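Local coordinates for protein diphthine synthase (Aeropyrum pernix, PDB 1WDE) that probably transfers methyl groups from S-adenosyl-L-methionine to the modified histidine of elongation factor 2, forming diphthine on the way to diphthamide, at residues 17-22 with 46-51; 130-135 with 166-171; 196-201 with 288-293. One frame throughout, in Å; residues are numbered along the deposited sequence.

How the interactions relate
The three contacts follow one another along the chain and none touches another. Interaction 1 belongs to the half built on the parallel sheet and is the one next to the methyl-donor site: the side chain of Tyr-17 comes within about 4 Å of Gly-122, and that of Ala-18 within about 4 Å of Ala-220, Gly-122 and Ala-220 being probable S-adenosyl-L-methionine ligands. Interactions 2 and 3 lie away from that site, in the half that carries the mixed sheet. Between centres, interaction 2 is about 26 Å from interaction 1 and about 23 Å from interaction 3. Interactions 1 and 3, about 41 Å apart between centres, lie on opposite sides of the chain's centre.

Interaction 1. Residues 17-22 with 46-51; sequences YAPGMQ and SSWLYK
Trp-48, near the start of helix 47-57, lays its indole against the backbone of the loop at Tyr-17, Ala-18 and Pro-19. The tight part is here. Trp-48 CZ2 comes to 3.2 Å from Tyr-17 C, and CA of Ala-18 sits over the same ring face as CD of Pro-19. The proline contact is a CH-pi interaction, with Pro-19 CD 3.9 Å from the centroid of the six-membered ring of Trp-48 and 27° off its normal. Chi1 of Trp-48 (65°) sets CG between its own backbone N and carbonyl carbon, and from there the indole extends to the loop. At the ring's edge the amide end of Gln-22 approaches near the ring plane, and the two planes are 49° apart. The loose side is at Gly-20, exposed and clear of the helix segment, where the chain rounds a type II turn closed by Met-21 N to Ala-18 O at 3.1 Å; Pro-19, though exposed too, gives its CD to the indole. Replacing the indole by an alanine here is likely to open a gap between helix and loop, leaving Pro-19 CD without the ring face it packs on. The Tyr-17 hydroxyl is hydrogen-bonded to Gly-219 O. A glycine-containing loop after the first strand, beside the probable S-adenosyl-L-methionine site, is characteristic of the tetrapyrrole methylase fold.

Interaction 2. Residues 130-135 with 166-171; sequences TMLSFY and GLHTTA
Leu-132 and His-168 form a buried side-chain contact, mainly CH-pi in character, between the loop after helix 122-130 and the start of strand 168-173. The leucine approaches over one face of the imidazole: its CD1 is 4.3 Å from the centroid of the His-168 ring, 16° off the normal. His-168 CG, anti to its carbonyl carbon (chi1 -53°), brings the ring against the leucine. CB of Leu-132 adds a second touch, 4.0 Å from CD2 of His-168. Near the ring plane, at the edge, lies Ser-133 O, 4.1 Å from His-168 CD2. Both nitrogens of the imidazole are engaged elsewhere, NE2 with Glu-257 OE2 and ND1 with the backbone N of Ala-251, which should fix the ring's rotation and so the face offered to the leucine. Glu-257 OE2 also takes the backbone N of Ser-133, tying loop and strand together through one carboxylate oxygen. The loop's start is shaped by an ST turn, Leu-132 N to Thr-130 OG1 at 3.2 Å. The contact packs the entry to strand 137-143 beside its parallel neighbour 168-173; with helix 153-165 linking those two strands, this is the setting of a beta-alpha-beta crossover in the mixed sheet.

Interaction 3. Residues 196-201 with 288-293; sequences REYARE and GVYMEP
The ring of Tyr-198, on helix 184-202, meets the C-terminal loop with its hydroxyl end. Glu-292 OE2 lies near the ring plane at the edge, while CD1 of Tyr-290 comes in obliquely, 3.9 Å from CE2 of Tyr-198. The second ring, that of Tyr-290, has the Tyr-198 hydroxyl lying at its edge, in plane, with OH 3.6 Å from CD1 of Tyr-290; CG1 of Val-289 sits over one of its faces, toward the rim, and the ring also stacks with that of Tyr-160. The two tyrosine side chains cross at about a right angle. Tyr-198 reaches across because its CG stands anti to the backbone N (chi1 173°), sending the ring out from the helix. Its OH donates a short hydrogen bond to Glu-292 OE2 (2.5 Å), which accepts with its syn lone pair, on the side of OE1; the carboxylate plane stands 88° to the ring. A bend at chi2 of Glu-292 (83°) folds the carboxylate back to meet it. The other oxygen, OE1, forms a salt bridge with Arg-157 of helix 153-165, and Tyr-290 also touches Cys-164 and Cys-285, which are joined in a disulfide. Val-289 O lies 3.0 Å from Glu-292 OE2, an acceptor facing an acceptor. The chemistry thus suggests a carboxylate whose negative charge is probably offset by arginine on one oxygen and the phenol proton on the other, easing the repulsion from the nearby carbonyl and holding the chain's end to two helices.

Interaction 1. Residues 17-22 with 46-51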
ATOM      1  N   TYR A  17       0.829   8.468  -8.708  1.00 27.13           N
ATOM      2  CA  TYR A  17       1.876   7.465  -8.887  1.00 25.43           C
ATOM      3  C   TYR A  17       2.472   7.316 -10.280  1.00 29.07           C
ATOM      4  O   TYR A  17       3.215   6.375 -10.536  1.00 34.17           O
ATOM      5  CB  TYR A  17       1.371   6.098  -8.389  1.00 21.44           C
ATOM      6  CG  TYR A  17       0.126   5.637  -9.098  1.00 23.07           C
ATOM      7  CD1 TYR A  17      -1.142   6.050  -8.662  1.00 23.12           C
ATOM      8  CD2 TYR A  17       0.207   4.825 -10.227  1.00 22.77           C
ATOM      9  CE1 TYR A  17      -2.288   5.667  -9.331  1.00 23.30           C
ATOM     10  CE2 TYR A  17      -0.950   4.432 -10.915  1.00 20.24           C
ATOM     11  CZ  TYR A  17      -2.189   4.857 -10.462  1.00 21.88           C
ATOM     12  OH  TYR A  17      -3.338   4.488 -11.134  1.00 22.65           O
ATOM     13  N   ALA A  18       2.160   8.230 -11.185  1.00 31.43           N
ATOM     14  CA  ALA A  18       2.722   8.172 -12.525  1.00 32.85           C
ATOM     15  C   ALA A  18       2.628   9.547 -13.150  1.00 34.53           C
ATOM     16  O   ALA A  18       1.846  10.376 -12.707  1.00 32.93           O
ATOM     17  CB  ALA A  18       1.963   7.166 -13.392  1.00 30.15           C
ATOM     18  N   PRO A  19       3.445   9.819 -14.174  1.00 35.04           N
ATOM     19  CA  PRO A  19       3.347  11.141 -14.793  1.00 36.45           C
ATOM     20  C   PRO A  19       1.933  11.349 -15.343  1.00 34.53           C
ATOM     21  O   PRO A  19       1.313  10.413 -15.841  1.00 33.42           O
ATOM     22  CB  PRO A  19       4.428  11.100 -15.888  1.00 37.41           C
ATOM     23  CG  PRO A  19       4.718   9.647 -16.072  1.00 39.69           C
ATOM     24  CD  PRO A  19       4.606   9.081 -14.692  1.00 34.90           C
ATOM     25  N   GLY A  20       1.417  12.569 -15.214  1.00 27.56           N
ATOM     26  CA  GLY A  20       0.083  12.867 -15.705  1.00 30.49           C
ATOM     27  C   GLY A  20      -0.986  12.673 -14.645  1.00 29.70           C
ATOM     28  O   GLY A  20      -2.150  13.003 -14.854  1.00 29.17           O
HETATM   29  N   MSE A  21      -0.598  12.137 -13.496  1.00 29.06           N
HETATM   30  CA  MSE A  21      -1.568  11.921 -12.439  1.00 28.72           C
HETATM   31  C   MSE A  21      -1.506  12.962 -11.329  1.00 29.86           C
HETATM   32  O   MSE A  21      -2.014  12.726 -10.231  1.00 24.96           O
HETATM   33  CB  MSE A  21      -1.404  10.508 -11.875  1.00 26.99           C
HETATM   34  CG  MSE A  21      -1.495   9.442 -12.952  1.00 30.15           C
HETATM   35 SE   MSE A  21      -1.650   7.668 -12.191  1.00 44.29          SE
HETATM   36  CE  MSE A  21      -3.486   7.901 -11.578  1.00 31.62           C
ATOM     37  N   GLN A  22      -0.905  14.125 -11.621  1.00 28.54           N
ATOM     38  CA  GLN A  22      -0.800  15.213 -10.633  1.00 26.13           C
ATOM     39  C   GLN A  22      -2.037  16.116 -10.677  1.00 27.59           C
ATOM     40  O   GLN A  22      -2.561  16.382 -11.757  1.00 30.76           O
ATOM     41  CB  GLN A  22       0.453  16.059 -10.899  1.00 26.69           C
ATOM     42  CG  GLN A  22       1.740  15.291 -10.728  1.00 29.03           C
ATOM     43  CD  GLN A  22       1.907  14.207 -11.774  1.00 36.84           C
ATOM     44  OE1 GLN A  22       2.186  13.042 -11.456  1.00 33.33           O
ATOM     45  NE2 GLN A  22       1.739  14.582 -13.032  1.00 30.10           N
ATOM     46  N   SER A  46       9.567   4.576  -8.276  1.00 50.28           N
ATOM     47  CA  SER A  46       9.352   6.022  -8.255  1.00 54.54           C
ATOM     48  C   SER A  46      10.514   6.843  -8.803  1.00 54.02           C
ATOM     49  O   SER A  46      10.722   7.974  -8.375  1.00 57.00           O
ATOM     50  CB  SER A  46       9.064   6.472  -6.826  1.00 52.29           C
ATOM     51  OG  SER A  46      10.207   6.266  -6.017  1.00 57.42           O
ATOM     52  N   SER A  47      11.264   6.287  -9.751  1.00 53.81           N
ATOM     53  CA  SER A  47      12.402   7.007 -10.330  1.00 54.28           C
ATOM     54  C   SER A  47      11.964   8.265 -11.067  1.00 48.44           C
ATOM     55  O   SER A  47      12.657   9.281 -11.063  1.00 51.83           O
ATOM     56  CB  SER A  47      13.170   6.102 -11.301  1.00 58.21           C
ATOM     57  OG  SER A  47      13.764   5.007 -10.622  1.00 67.31           O
ATOM     58  N   TRP A  48      10.801   8.183 -11.694  1.00 44.37           N
ATOM     59  CA  TRP A  48      10.240   9.282 -12.462  1.00 41.24           C
ATOM     60  C   TRP A  48       9.886  10.490 -11.598  1.00 40.20           C
ATOM     61  O   TRP A  48       9.805  11.606 -12.103  1.00 37.52           O
ATOM     62  CB  TRP A  48       8.961   8.811 -13.167  1.00 42.55           C
ATOM     63  CG  TRP A  48       7.872   8.461 -12.175  1.00 39.40           C
ATOM     64  CD1 TRP A  48       7.766   7.310 -11.440  1.00 34.88           C
ATOM     65  CD2 TRP A  48       6.830   9.332 -11.706  1.00 36.76           C
ATOM     66  NE1 TRP A  48       6.734   7.418 -10.539  1.00 37.19           N
ATOM     67  CE2 TRP A  48       6.144   8.648 -10.680  1.00 34.82           C
ATOM     68  CE3 TRP A  48       6.417  10.629 -12.048  1.00 34.81           C
ATOM     69  CZ2 TRP A  48       5.063   9.219  -9.984  1.00 38.52           C
ATOM     70  CZ3 TRP A  48       5.345  11.195 -11.358  1.00 40.64           C
ATOM     71  CH2 TRP A  48       4.683  10.488 -10.335  1.00 32.63           C
ATOM     72  N   LEU A  49       9.669  10.261 -10.304  1.00 38.50           N
ATOM     73  CA  LEU A  49       9.248  11.322  -9.386  1.00 35.36           C
ATOM     74  C   LEU A  49      10.096  12.591  -9.407  1.00 37.90           C
ATOM     75  O   LEU A  49       9.594  13.662  -9.737  1.00 39.99           O
ATOM     76  CB  LEU A  49       9.164  10.775  -7.957  1.00 32.72           C
ATOM     77  CG  LEU A  49       8.686  11.746  -6.872  1.00 29.08           C
ATOM     78  CD1 LEU A  49       7.298  12.259  -7.198  1.00 29.68           C
ATOM     79  CD2 LEU A  49       8.710  11.051  -5.529  1.00 26.29           C
ATOM     80  N   TYR A  50      11.367  12.464  -9.033  1.00 37.64           N
ATOM     81  CA  TYR A  50      12.306  13.588  -9.017  1.00 41.32           C
ATOM     82  C   TYR A  50      12.162  14.434 -10.285  1.00 39.74           C
ATOM     83  O   TYR A  50      11.875  15.630 -10.214  1.00 41.85           O
ATOM     84  CB  TYR A  50      13.738  13.055  -8.913  1.00 43.15           C
ATOM     85  CG  TYR A  50      14.798  14.092  -8.590  1.00 53.45           C
ATOM     86  CD1 TYR A  50      14.913  14.629  -7.299  1.00 56.03           C
ATOM     87  CD2 TYR A  50      15.709  14.514  -9.563  1.00 55.85           C
ATOM     88  CE1 TYR A  50      15.912  15.559  -6.988  1.00 58.98           C
ATOM     89  CE2 TYR A  50      16.714  15.447  -9.262  1.00 61.31           C
ATOM     90  CZ  TYR A  50      16.809  15.962  -7.974  1.00 64.04           C
ATOM     91  OH  TYR A  50      17.808  16.862  -7.665  1.00 64.54           O
ATOM     92  N   LYS A  51      12.367  13.812 -11.441  1.00 45.12           N
ATOM     93  CA  LYS A  51      12.254  14.502 -12.728  1.00 42.52           C
ATOM     94  C   LYS A  51      10.931  15.239 -12.904  1.00 41.77           C
ATOM     95  O   LYS A  51      10.915  16.380 -13.360  1.00 41.24           O
ATOM     96  CB  LYS A  51      12.417  13.508 -13.884  1.00 50.61           C
ATOM     97  CG  LYS A  51      11.898  14.029 -15.232  1.00 55.37           C
ATOM     98  CD  LYS A  51      11.798  12.909 -16.269  1.00 60.20           C
ATOM     99  CE  LYS A  51      10.889  13.293 -17.436  1.00 58.51           C
ATOM    100  NZ  LYS A  51      11.313  14.559 -18.096  1.00 58.77           N
TER

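Interaction 2. Residues 130-135 with 166-171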
ATOM      1  N   THR A 130     -10.006  -3.505  -9.123  1.00 19.87           N
ATOM      2  CA  THR A 130     -10.573  -4.846  -8.863  1.00 15.15           C
ATOM      3  C   THR A 130     -12.086  -4.828  -8.950  1.00 19.39           C
ATOM      4  O   THR A 130     -12.727  -5.865  -9.144  1.00 22.17           O
ATOM      5  CB  THR A 130     -10.232  -5.375  -7.436  1.00 16.45           C
ATOM      6  OG1 THR A 130     -10.968  -4.619  -6.470  1.00 20.25           O
ATOM      7  CG2 THR A 130      -8.708  -5.261  -7.119  1.00 15.03           C
HETATM    8  N   MSE A 131     -12.635  -3.636  -8.757  1.00 18.57           N
HETATM    9  CA  MSE A 131     -14.055  -3.353  -8.758  1.00 20.40           C
HETATM   10  C   MSE A 131     -14.835  -4.010  -7.625  1.00 22.64           C
HETATM   11  O   MSE A 131     -16.062  -4.093  -7.670  1.00 22.33           O
HETATM   12  CB  MSE A 131     -14.645  -3.688 -10.118  1.00 24.84           C
HETATM   13  CG  MSE A 131     -13.981  -2.896 -11.211  1.00 27.90           C
HETATM   14 SE   MSE A 131     -15.062  -2.749 -12.792  1.00 50.30          SE
HETATM   15  CE  MSE A 131     -15.896  -4.498 -12.859  1.00 46.30           C
ATOM     16  N   LEU A 132     -14.113  -4.459  -6.602  1.00 21.42           N
ATOM     17  CA  LEU A 132     -14.746  -5.056  -5.426  1.00 23.80           C
ATOM     18  C   LEU A 132     -15.410  -3.912  -4.652  1.00 25.13           C
ATOM     19  O   LEU A 132     -15.059  -2.730  -4.834  1.00 21.71           O
ATOM     20  CB  LEU A 132     -13.705  -5.759  -4.544  1.00 18.37           C
ATOM     21  CG  LEU A 132     -13.171  -7.065  -5.173  1.00 25.86           C
ATOM     22  CD1 LEU A 132     -12.085  -7.639  -4.305  1.00 18.00           C
ATOM     23  CD2 LEU A 132     -14.309  -8.085  -5.346  1.00 21.96           C
ATOM     24  N   SER A 133     -16.350  -4.248  -3.782  1.00 19.06           N
ATOM     25  CA  SER A 133     -17.056  -3.201  -3.038  1.00 20.79           C
ATOM     26  C   SER A 133     -16.148  -2.387  -2.131  1.00 16.37           C
ATOM     27  O   SER A 133     -15.468  -2.922  -1.251  1.00 16.34           O
ATOM     28  CB  SER A 133     -18.194  -3.815  -2.229  1.00 21.83           C
ATOM     29  OG  SER A 133     -18.768  -2.865  -1.356  1.00 25.23           O
ATOM     30  N   PHE A 134     -16.130  -1.084  -2.365  1.00 18.93           N
ATOM     31  CA  PHE A 134     -15.318  -0.167  -1.566  1.00 20.44           C
ATOM     32  C   PHE A 134     -15.619  -0.345  -0.079  1.00 13.76           C
ATOM     33  O   PHE A 134     -14.706  -0.398   0.739  1.00 14.01           O
ATOM     34  CB  PHE A 134     -15.619   1.291  -1.973  1.00 21.35           C
ATOM     35  CG  PHE A 134     -15.097   2.308  -1.003  1.00 24.13           C
ATOM     36  CD1 PHE A 134     -15.945   2.911  -0.081  1.00 34.24           C
ATOM     37  CD2 PHE A 134     -13.746   2.618  -0.967  1.00 24.49           C
ATOM     38  CE1 PHE A 134     -15.441   3.810   0.875  1.00 31.98           C
ATOM     39  CE2 PHE A 134     -13.236   3.510  -0.019  1.00 31.92           C
ATOM     40  CZ  PHE A 134     -14.090   4.103   0.902  1.00 33.63           C
ATOM     41  N   TYR A 135     -16.899  -0.501   0.249  1.00 18.63           N
ATOM     42  CA  TYR A 135     -17.353  -0.633   1.635  1.00 19.95           C
ATOM     43  C   TYR A 135     -16.804  -1.851   2.374  1.00 21.85           C
ATOM     44  O   TYR A 135     -16.754  -1.855   3.607  1.00 18.35           O
ATOM     45  CB  TYR A 135     -18.884  -0.711   1.673  1.00 20.31           C
ATOM     46  CG  TYR A 135     -19.567   0.426   0.963  1.00 30.13           C
ATOM     47  CD1 TYR A 135     -19.678   1.692   1.564  1.00 27.84           C
ATOM     48  CD2 TYR A 135     -20.090   0.248  -0.318  1.00 32.22           C
ATOM     49  CE1 TYR A 135     -20.289   2.743   0.905  1.00 31.11           C
ATOM     50  CE2 TYR A 135     -20.702   1.288  -0.991  1.00 32.65           C
ATOM     51  CZ  TYR A 135     -20.801   2.531  -0.377  1.00 38.63           C
ATOM     52  OH  TYR A 135     -21.425   3.544  -1.046  1.00 31.12           O
ATOM     53  N   GLY A 166     -15.659 -10.072   7.645  1.00 18.45           N
ATOM     54  CA  GLY A 166     -16.212 -10.086   6.299  1.00 21.59           C
ATOM     55  C   GLY A 166     -15.586  -8.993   5.432  1.00 22.38           C
ATOM     56  O   GLY A 166     -16.226  -8.476   4.508  1.00 22.42           O
ATOM     57  N   LEU A 167     -14.331  -8.649   5.722  1.00 16.77           N
ATOM     58  CA  LEU A 167     -13.634  -7.587   5.008  1.00 14.33           C
ATOM     59  C   LEU A 167     -12.501  -8.076   4.100  1.00 21.42           C
ATOM     60  O   LEU A 167     -11.820  -9.039   4.417  1.00 16.89           O
ATOM     61  CB  LEU A 167     -13.053  -6.587   6.011  1.00 18.54           C
ATOM     62  CG  LEU A 167     -14.008  -5.950   7.036  1.00 23.99           C
ATOM     63  CD1 LEU A 167     -13.221  -5.071   8.007  1.00 21.07           C
ATOM     64  CD2 LEU A 167     -15.041  -5.137   6.310  1.00 17.51           C
ATOM     65  N   HIS A 168     -12.305  -7.381   2.980  1.00 19.76           N
ATOM     66  CA  HIS A 168     -11.247  -7.714   2.018  1.00 19.10           C
ATOM     67  C   HIS A 168      -9.933  -7.121   2.524  1.00 21.29           C
ATOM     68  O   HIS A 168      -9.889  -5.971   2.994  1.00 19.29           O
ATOM     69  CB  HIS A 168     -11.524  -7.101   0.646  1.00 20.12           C
ATOM     70  CG  HIS A 168     -12.875  -7.409   0.081  1.00 15.65           C
ATOM     71  ND1 HIS A 168     -13.422  -8.676   0.093  1.00 18.57           N
ATOM     72  CD2 HIS A 168     -13.730  -6.637  -0.637  1.00 15.57           C
ATOM     73  CE1 HIS A 168     -14.548  -8.672  -0.598  1.00 16.77           C
ATOM     74  NE2 HIS A 168     -14.758  -7.446  -1.054  1.00 18.80           N
ATOM     75  N   THR A 169      -8.862  -7.899   2.429  1.00 19.22           N
ATOM     76  CA  THR A 169      -7.558  -7.439   2.880  1.00 18.50           C
ATOM     77  C   THR A 169      -6.759  -6.829   1.727  1.00 23.26           C
ATOM     78  O   THR A 169      -6.761  -7.336   0.599  1.00 21.68           O
ATOM     79  CB  THR A 169      -6.716  -8.610   3.448  1.00 25.76           C
ATOM     80  OG1 THR A 169      -7.376  -9.184   4.584  1.00 20.30           O
ATOM     81  CG2 THR A 169      -5.338  -8.115   3.869  1.00 18.04           C
ATOM     82  N   THR A 170      -6.091  -5.723   1.998  1.00 20.42           N
ATOM     83  CA  THR A 170      -5.236  -5.146   0.986  1.00 20.47           C
ATOM     84  C   THR A 170      -3.857  -5.524   1.511  1.00 18.18           C
ATOM     85  O   THR A 170      -3.546  -5.274   2.674  1.00 22.82           O
ATOM     86  CB  THR A 170      -5.360  -3.620   0.901  1.00 20.56           C
ATOM     87  OG1 THR A 170      -6.694  -3.268   0.481  1.00 19.22           O
ATOM     88  CG2 THR A 170      -4.349  -3.088  -0.151  1.00 19.14           C
ATOM     89  N   ALA A 171      -3.049  -6.186   0.691  1.00 17.72           N
ATOM     90  CA  ALA A 171      -1.725  -6.570   1.153  1.00 18.49           C
ATOM     91  C   ALA A 171      -0.677  -5.920   0.263  1.00 20.06           C
ATOM     92  O   ALA A 171      -0.592  -6.179  -0.947  1.00 18.57           O
ATOM     93  CB  ALA A 171      -1.580  -8.090   1.151  1.00 25.83           C
TER

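Interaction 3. Residues 196-201 with 288-293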
ATOM      1  N   ARG A 196       1.479 -20.930   8.483  1.00 30.29           N
ATOM      2  CA  ARG A 196       1.657 -22.269   9.034  1.00 27.38           C
ATOM      3  C   ARG A 196       2.182 -22.209  10.462  1.00 34.93           C
ATOM      4  O   ARG A 196       1.805 -23.025  11.308  1.00 38.78           O
ATOM      5  CB  ARG A 196       2.593 -23.099   8.150  1.00 29.69           C
ATOM      6  CG  ARG A 196       1.954 -23.545   6.838  1.00 27.32           C
ATOM      7  CD  ARG A 196       2.820 -24.559   6.087  1.00 39.96           C
ATOM      8  NE  ARG A 196       4.078 -23.995   5.592  1.00 36.78           N
ATOM      9  CZ  ARG A 196       4.195 -23.237   4.503  1.00 38.26           C
ATOM     10  NH1 ARG A 196       5.391 -22.786   4.152  1.00 35.67           N
ATOM     11  NH2 ARG A 196       3.133 -22.938   3.761  1.00 34.20           N
ATOM     12  N   GLU A 197       3.046 -21.238  10.727  1.00 37.43           N
ATOM     13  CA  GLU A 197       3.606 -21.051  12.057  1.00 38.41           C
ATOM     14  C   GLU A 197       2.510 -20.528  12.980  1.00 37.33           C
ATOM     15  O   GLU A 197       2.373 -20.997  14.109  1.00 41.79           O
ATOM     16  CB  GLU A 197       4.750 -20.045  11.995  1.00 44.45           C
ATOM     17  CG  GLU A 197       5.881 -20.323  12.952  1.00 54.05           C
ATOM     18  CD  GLU A 197       7.138 -19.563  12.579  1.00 61.26           C
ATOM     19  OE1 GLU A 197       7.713 -19.850  11.502  1.00 65.27           O
ATOM     20  OE2 GLU A 197       7.545 -18.673  13.357  1.00 65.04           O
ATOM     21  N   TYR A 198       1.730 -19.561  12.493  1.00 30.61           N
ATOM     22  CA  TYR A 198       0.642 -18.976  13.277  1.00 29.08           C
ATOM     23  C   TYR A 198      -0.500 -19.947  13.587  1.00 31.87           C
ATOM     24  O   TYR A 198      -0.937 -20.050  14.736  1.00 36.29           O
ATOM     25  CB  TYR A 198       0.079 -17.732  12.571  1.00 30.50           C
ATOM     26  CG  TYR A 198      -1.166 -17.165  13.235  1.00 30.45           C
ATOM     27  CD1 TYR A 198      -1.140 -16.727  14.564  1.00 36.67           C
ATOM     28  CD2 TYR A 198      -2.375 -17.088  12.538  1.00 35.18           C
ATOM     29  CE1 TYR A 198      -2.296 -16.227  15.181  1.00 34.21           C
ATOM     30  CE2 TYR A 198      -3.534 -16.595  13.141  1.00 31.36           C
ATOM     31  CZ  TYR A 198      -3.486 -16.168  14.460  1.00 32.49           C
ATOM     32  OH  TYR A 198      -4.630 -15.694  15.057  1.00 29.59           O
ATOM     33  N   ALA A 199      -0.991 -20.658  12.577  1.00 35.02           N
ATOM     34  CA  ALA A 199      -2.082 -21.608  12.792  1.00 44.73           C
ATOM     35  C   ALA A 199      -1.644 -22.679  13.793  1.00 48.29           C
ATOM     36  O   ALA A 199      -2.438 -23.152  14.609  1.00 48.44           O
ATOM     37  CB  ALA A 199      -2.486 -22.253  11.470  1.00 45.67           C
ATOM     38  N   ARG A 200      -0.372 -23.051  13.722  1.00 52.94           N
ATOM     39  CA  ARG A 200       0.192 -24.046  14.627  1.00 57.85           C
ATOM     40  C   ARG A 200      -0.025 -23.628  16.084  1.00 56.22           C
ATOM     41  O   ARG A 200      -0.574 -24.392  16.874  1.00 55.15           O
ATOM     42  CB  ARG A 200       1.695 -24.208  14.362  1.00 62.05           C
ATOM     43  CG  ARG A 200       2.358 -25.280  15.214  1.00 69.78           C
ATOM     44  CD  ARG A 200       3.856 -25.056  15.360  1.00 69.18           C
ATOM     45  NE  ARG A 200       4.412 -25.918  16.400  1.00 72.50           N
ATOM     46  CZ  ARG A 200       5.607 -25.748  16.958  1.00 73.49           C
ATOM     47  NH1 ARG A 200       6.382 -24.741  16.578  1.00 73.55           N
ATOM     48  NH2 ARG A 200       6.022 -26.582  17.904  1.00 75.77           N
ATOM     49  N   GLU A 201       0.405 -22.414  16.426  1.00 56.22           N
ATOM     50  CA  GLU A 201       0.270 -21.884  17.783  1.00 57.41           C
ATOM     51  C   GLU A 201      -1.147 -21.425  18.131  1.00 59.06           C
ATOM     52  O   GLU A 201      -1.489 -21.289  19.308  1.00 60.95           O
ATOM     53  CB  GLU A 201       1.223 -20.703  17.991  1.00 61.61           C
ATOM     54  CG  GLU A 201       0.909 -19.489  17.120  1.00 71.05           C
ATOM     55  CD  GLU A 201       1.797 -18.288  17.425  1.00 74.96           C
ATOM     56  OE1 GLU A 201       1.638 -17.685  18.510  1.00 80.43           O
ATOM     57  OE2 GLU A 201       2.658 -17.949  16.584  1.00 72.52           O
ATOM     58  N   GLY A 288     -13.246 -18.269  18.163  1.00 38.68           N
ATOM     59  CA  GLY A 288     -12.406 -17.281  18.828  1.00 35.85           C
ATOM     60  C   GLY A 288     -10.917 -17.550  18.669  1.00 41.00           C
ATOM     61  O   GLY A 288     -10.077 -16.945  19.336  1.00 35.78           O
ATOM     62  N   VAL A 289     -10.588 -18.470  17.773  1.00 39.62           N
ATOM     63  CA  VAL A 289      -9.205 -18.829  17.508  1.00 34.69           C
ATOM     64  C   VAL A 289      -8.305 -17.634  17.180  1.00 39.69           C
ATOM     65  O   VAL A 289      -7.174 -17.522  17.681  1.00 35.24           O
ATOM     66  CB  VAL A 289      -9.141 -19.793  16.303  1.00 45.41           C
ATOM     67  CG1 VAL A 289      -7.698 -20.163  15.991  1.00 49.08           C
ATOM     68  CG2 VAL A 289      -9.969 -21.023  16.587  1.00 47.42           C
ATOM     69  N   TYR A 290      -8.807 -16.731  16.338  1.00 33.11           N
ATOM     70  CA  TYR A 290      -7.995 -15.619  15.886  1.00 37.02           C
ATOM     71  C   TYR A 290      -7.822 -14.403  16.790  1.00 41.33           C
ATOM     72  O   TYR A 290      -7.377 -13.359  16.337  1.00 38.91           O
ATOM     73  CB  TYR A 290      -8.470 -15.200  14.496  1.00 35.79           C
ATOM     74  CG  TYR A 290      -8.554 -16.370  13.524  1.00 27.87           C
ATOM     75  CD1 TYR A 290      -7.422 -17.125  13.203  1.00 29.27           C
ATOM     76  CD2 TYR A 290      -9.767 -16.719  12.931  1.00 21.69           C
ATOM     77  CE1 TYR A 290      -7.499 -18.199  12.312  1.00 25.65           C
ATOM     78  CE2 TYR A 290      -9.856 -17.785  12.038  1.00 24.87           C
ATOM     79  CZ  TYR A 290      -8.712 -18.517  11.735  1.00 29.68           C
ATOM     80  OH  TYR A 290      -8.785 -19.541  10.823  1.00 26.98           O
HETATM   81  N   MSE A 291      -8.156 -14.543  18.065  1.00 53.27           N
HETATM   82  CA  MSE A 291      -7.968 -13.450  19.019  1.00 63.90           C
HETATM   83  C   MSE A 291      -7.131 -14.018  20.177  1.00 62.29           C
HETATM   84  O   MSE A 291      -7.526 -15.004  20.797  1.00 65.70           O
HETATM   85  CB  MSE A 291      -9.329 -12.938  19.535  1.00 74.14           C
HETATM   86  CG  MSE A 291     -10.249 -12.329  18.455  1.00 90.37           C
HETATM   87 SE   MSE A 291     -11.972 -11.584  19.083  1.00116.52          SE
HETATM   88  CE  MSE A 291     -11.488  -9.710  19.175  1.00103.54           C
ATOM     89  N   GLU A 292      -5.961 -13.436  20.446  1.00 61.44           N
ATOM     90  CA  GLU A 292      -5.139 -13.922  21.554  1.00 64.30           C
ATOM     91  C   GLU A 292      -4.529 -12.818  22.413  1.00 69.06           C
ATOM     92  O   GLU A 292      -4.777 -12.779  23.622  1.00 71.90           O
ATOM     93  CB  GLU A 292      -4.027 -14.845  21.064  1.00 62.57           C
ATOM     94  CG  GLU A 292      -4.456 -15.787  19.975  1.00 59.65           C
ATOM     95  CD  GLU A 292      -4.415 -15.118  18.619  1.00 59.73           C
ATOM     96  OE1 GLU A 292      -4.125 -13.897  18.581  1.00 57.12           O
ATOM     97  OE2 GLU A 292      -4.669 -15.810  17.604  1.00 35.72           O
ATOM     98  N   PRO A 293      -3.720 -11.910  21.822  1.00 67.61           N
ATOM     99  CA  PRO A 293      -3.249 -11.726  20.440  1.00 65.95           C
ATOM    100  C   PRO A 293      -1.899 -12.396  20.184  1.00 64.06           C
ATOM    101  O   PRO A 293      -1.465 -13.245  20.951  1.00 61.58           O
ATOM    102  CB  PRO A 293      -3.126 -10.201  20.304  1.00 66.34           C
ATOM    103  CG  PRO A 293      -3.927  -9.652  21.457  1.00 67.90           C
ATOM    104  CD  PRO A 293      -3.604 -10.635  22.544  1.00 71.25           C
TER